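Local coordinates for protein receptor-type adenylate cyclase GRESAG 4.3 (Trypanosoma brucei, PDB 1FX4) that converts ATP to 3',5'-cyclic AMP and diphosphate through its magnesium-dependent, probably cytoplasmic class III cyclase domain, and may be a receptor for an unknown ligand, at residues 43-48 and 64-69. Residues are numbered along the deposited sequence; the frame is centred on the assembly and turned at random.
Sequences RLIRSL and FMIASK
F64 meets helix residues I45 and R46 at the start of the segment 64-69. I45 CG2 stands over the centre of one face of the F64 ring, 3.8 Å from the centroid and 4° off the ring normal. This is a CH-pi contact. CG2 lies anti to the backbone N of I45, and CG1 takes the place beside that N (chi1 -66°). The CG1 branch carries CD1 to the ring margin, 3.8 Å from F64 CD1. R46 runs out extended and crosses the F64 side chain at about a right angle. Its NE lies in the ring plane at the edge, 4.0 Å from F64 CE2. The guanidinium is turned 72° to the ring and has F64 CZ over one face, so the two do not stack. R46 NH2 forms a salt bridge with E56 on the neighbouring strand 55-60. Further on, I66 CD1 touches I45 CG2 at 4.0 Å. No hydrogen bond joins the segments. Helix 34-51 thus packs on the cyclase sheet mainly through apolar contacts of I45 with F64 and I66, near the magnesium-binding D62, with the charge of R46, at the exposed side of the contact, probably balanced by E56.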
loop_
_atom_site.group_PDB
_atom_site.type_symbol
_atom_site.label_atom_id
_atom_site.label_comp_id
_atom_site.label_asym_id
_atom_site.label_seq_id
_atom_site.Cartn_x
_atom_site.Cartn_y
_atom_site.Cartn_z
ATOM N N ARG A 43 -14.452 -7.196 5.687
ATOM C CA ARG A 43 -15.139 -8.343 6.287
ATOM C C ARG A 43 -15.711 -9.266 5.218
ATOM O O ARG A 43 -15.607 -10.482 5.329
ATOM C CB ARG A 43 -16.263 -7.892 7.223
ATOM C CG ARG A 43 -15.827 -7.542 8.610
ATOM C CD ARG A 43 -17.030 -7.519 9.561
ATOM N NE ARG A 43 -18.195 -6.869 8.963
ATOM C CZ ARG A 43 -18.388 -5.551 8.903
ATOM N NH1 ARG A 43 -17.497 -4.713 9.417
ATOM N NH2 ARG A 43 -19.467 -5.077 8.294
ATOM N N LEU A 44 -16.331 -8.694 4.187
ATOM C CA LEU A 44 -16.913 -9.497 3.113
ATOM C C LEU A 44 -15.834 -10.286 2.404
ATOM O O LEU A 44 -15.969 -11.498 2.195
ATOM C CB LEU A 44 -17.646 -8.630 2.086
ATOM C CG LEU A 44 -18.852 -7.820 2.558
ATOM C CD1 LEU A 44 -19.377 -7.002 1.383
ATOM C CD2 LEU A 44 -19.939 -8.768 3.082
ATOM N N ILE A 45 -14.753 -9.604 2.032
ATOM C CA ILE A 45 -13.677 -10.290 1.339
ATOM C C ILE A 45 -13.018 -11.384 2.176
ATOM O O ILE A 45 -12.734 -12.455 1.671
ATOM C CB ILE A 45 -12.640 -9.297 0.768
ATOM C CG1 ILE A 45 -13.324 -8.462 -0.321
ATOM C CG2 ILE A 45 -11.431 -10.049 0.237
ATOM C CD1 ILE A 45 -12.451 -7.308 -0.877
ATOM N N ARG A 46 -12.795 -11.120 3.456
ATOM C CA ARG A 46 -12.186 -12.125 4.322
ATOM C C ARG A 46 -13.083 -13.354 4.520
ATOM O O ARG A 46 -12.578 -14.465 4.655
ATOM C CB ARG A 46 -11.758 -11.510 5.650
ATOM C CG ARG A 46 -10.536 -10.628 5.464
ATOM C CD ARG A 46 -10.131 -9.866 6.702
ATOM N NE ARG A 46 -8.814 -9.282 6.477
ATOM C CZ ARG A 46 -8.441 -8.056 6.831
ATOM N NH1 ARG A 46 -9.283 -7.242 7.451
ATOM N NH2 ARG A 46 -7.206 -7.651 6.556
ATOM N N SER A 47 -14.401 -13.159 4.483
ATOM C CA SER A 47 -15.338 -14.282 4.600
ATOM C C SER A 47 -15.205 -15.158 3.361
ATOM O O SER A 47 -15.312 -16.379 3.441
ATOM C CB SER A 47 -16.789 -13.791 4.699
ATOM O OG SER A 47 -16.976 -12.978 5.845
ATOM N N LEU A 48 -15.023 -14.517 2.207
ATOM C CA LEU A 48 -14.885 -15.224 0.937
ATOM C C LEU A 48 -13.560 -15.973 0.884
ATOM O O LEU A 48 -13.501 -17.107 0.381
ATOM C CB LEU A 48 -14.986 -14.242 -0.232
ATOM C CG LEU A 48 -16.393 -13.673 -0.414
ATOM C CD1 LEU A 48 -16.382 -12.516 -1.394
ATOM C CD2 LEU A 48 -17.314 -14.782 -0.901
ATOM N N PHE A 64 -6.483 -5.928 -1.792
ATOM C CA PHE A 64 -6.204 -7.264 -1.264
ATOM C C PHE A 64 -5.350 -8.029 -2.258
ATOM O O PHE A 64 -5.479 -7.860 -3.475
ATOM C CB PHE A 64 -7.496 -8.082 -1.058
ATOM C CG PHE A 64 -8.096 -7.943 0.304
ATOM C CD1 PHE A 64 -8.978 -6.905 0.579
ATOM C CD2 PHE A 64 -7.798 -8.862 1.305
ATOM C CE1 PHE A 64 -9.563 -6.780 1.844
ATOM C CE2 PHE A 64 -8.380 -8.748 2.577
ATOM C CZ PHE A 64 -9.261 -7.707 2.843
ATOM N N MET A 65 -4.449 -8.844 -1.727
ATOM C CA MET A 65 -3.653 -9.731 -2.553
ATOM C C MET A 65 -4.013 -11.094 -1.971
ATOM O O MET A 65 -3.817 -11.344 -0.771
ATOM C CB MET A 65 -2.166 -9.485 -2.386
ATOM C CG MET A 65 -1.339 -10.415 -3.261
ATOM S SD MET A 65 0.417 -10.138 -3.055
ATOM C CE MET A 65 1.077 -11.535 -4.001
ATOM N N ILE A 66 -4.580 -11.946 -2.811
ATOM C CA ILE A 66 -5.029 -13.264 -2.378
ATOM C C ILE A 66 -4.379 -14.339 -3.236
ATOM O O ILE A 66 -4.210 -14.158 -4.445
ATOM C CB ILE A 66 -6.580 -13.342 -2.505
ATOM C CG1 ILE A 66 -7.231 -12.241 -1.654
ATOM C CG2 ILE A 66 -7.093 -14.702 -2.057
ATOM C CD1 ILE A 66 -8.694 -11.985 -1.981
ATOM N N ALA A 67 -3.979 -15.440 -2.600
ATOM C CA ALA A 67 -3.362 -16.551 -3.315
ATOM C C ALA A 67 -4.260 -17.767 -3.149
ATOM O O ALA A 67 -4.925 -17.911 -2.127
ATOM C CB ALA A 67 -1.970 -16.846 -2.755
ATOM N N SER A 68 -4.263 -18.639 -4.151
ATOM C CA SER A 68 -5.090 -19.840 -4.115
ATOM C C SER A 68 -4.360 -21.011 -4.749
ATOM O O SER A 68 -3.667 -20.849 -5.749
ATOM C CB SER A 68 -6.402 -19.594 -4.869
ATOM O OG SER A 68 -7.217 -20.759 -4.902
ATOM N N LYS A 69 -4.504 -22.191 -4.149
ATOM C CA LYS A 69 -3.885 -23.406 -4.673
ATOM C C LYS A 69 -4.742 -23.912 -5.834
ATOM O O LYS A 69 -4.307 -24.741 -6.628
ATOM C CB LYS A 69 -3.839 -24.496 -3.587
ATOM C CG LYS A 69 -2.932 -24.203 -2.416
ATOM C CD LYS A 69 -3.024 -25.317 -1.376
ATOM C CE LYS A 69 -2.112 -25.024 -0.197
ATOM N NZ LYS A 69 -2.283 -26.011 0.911
#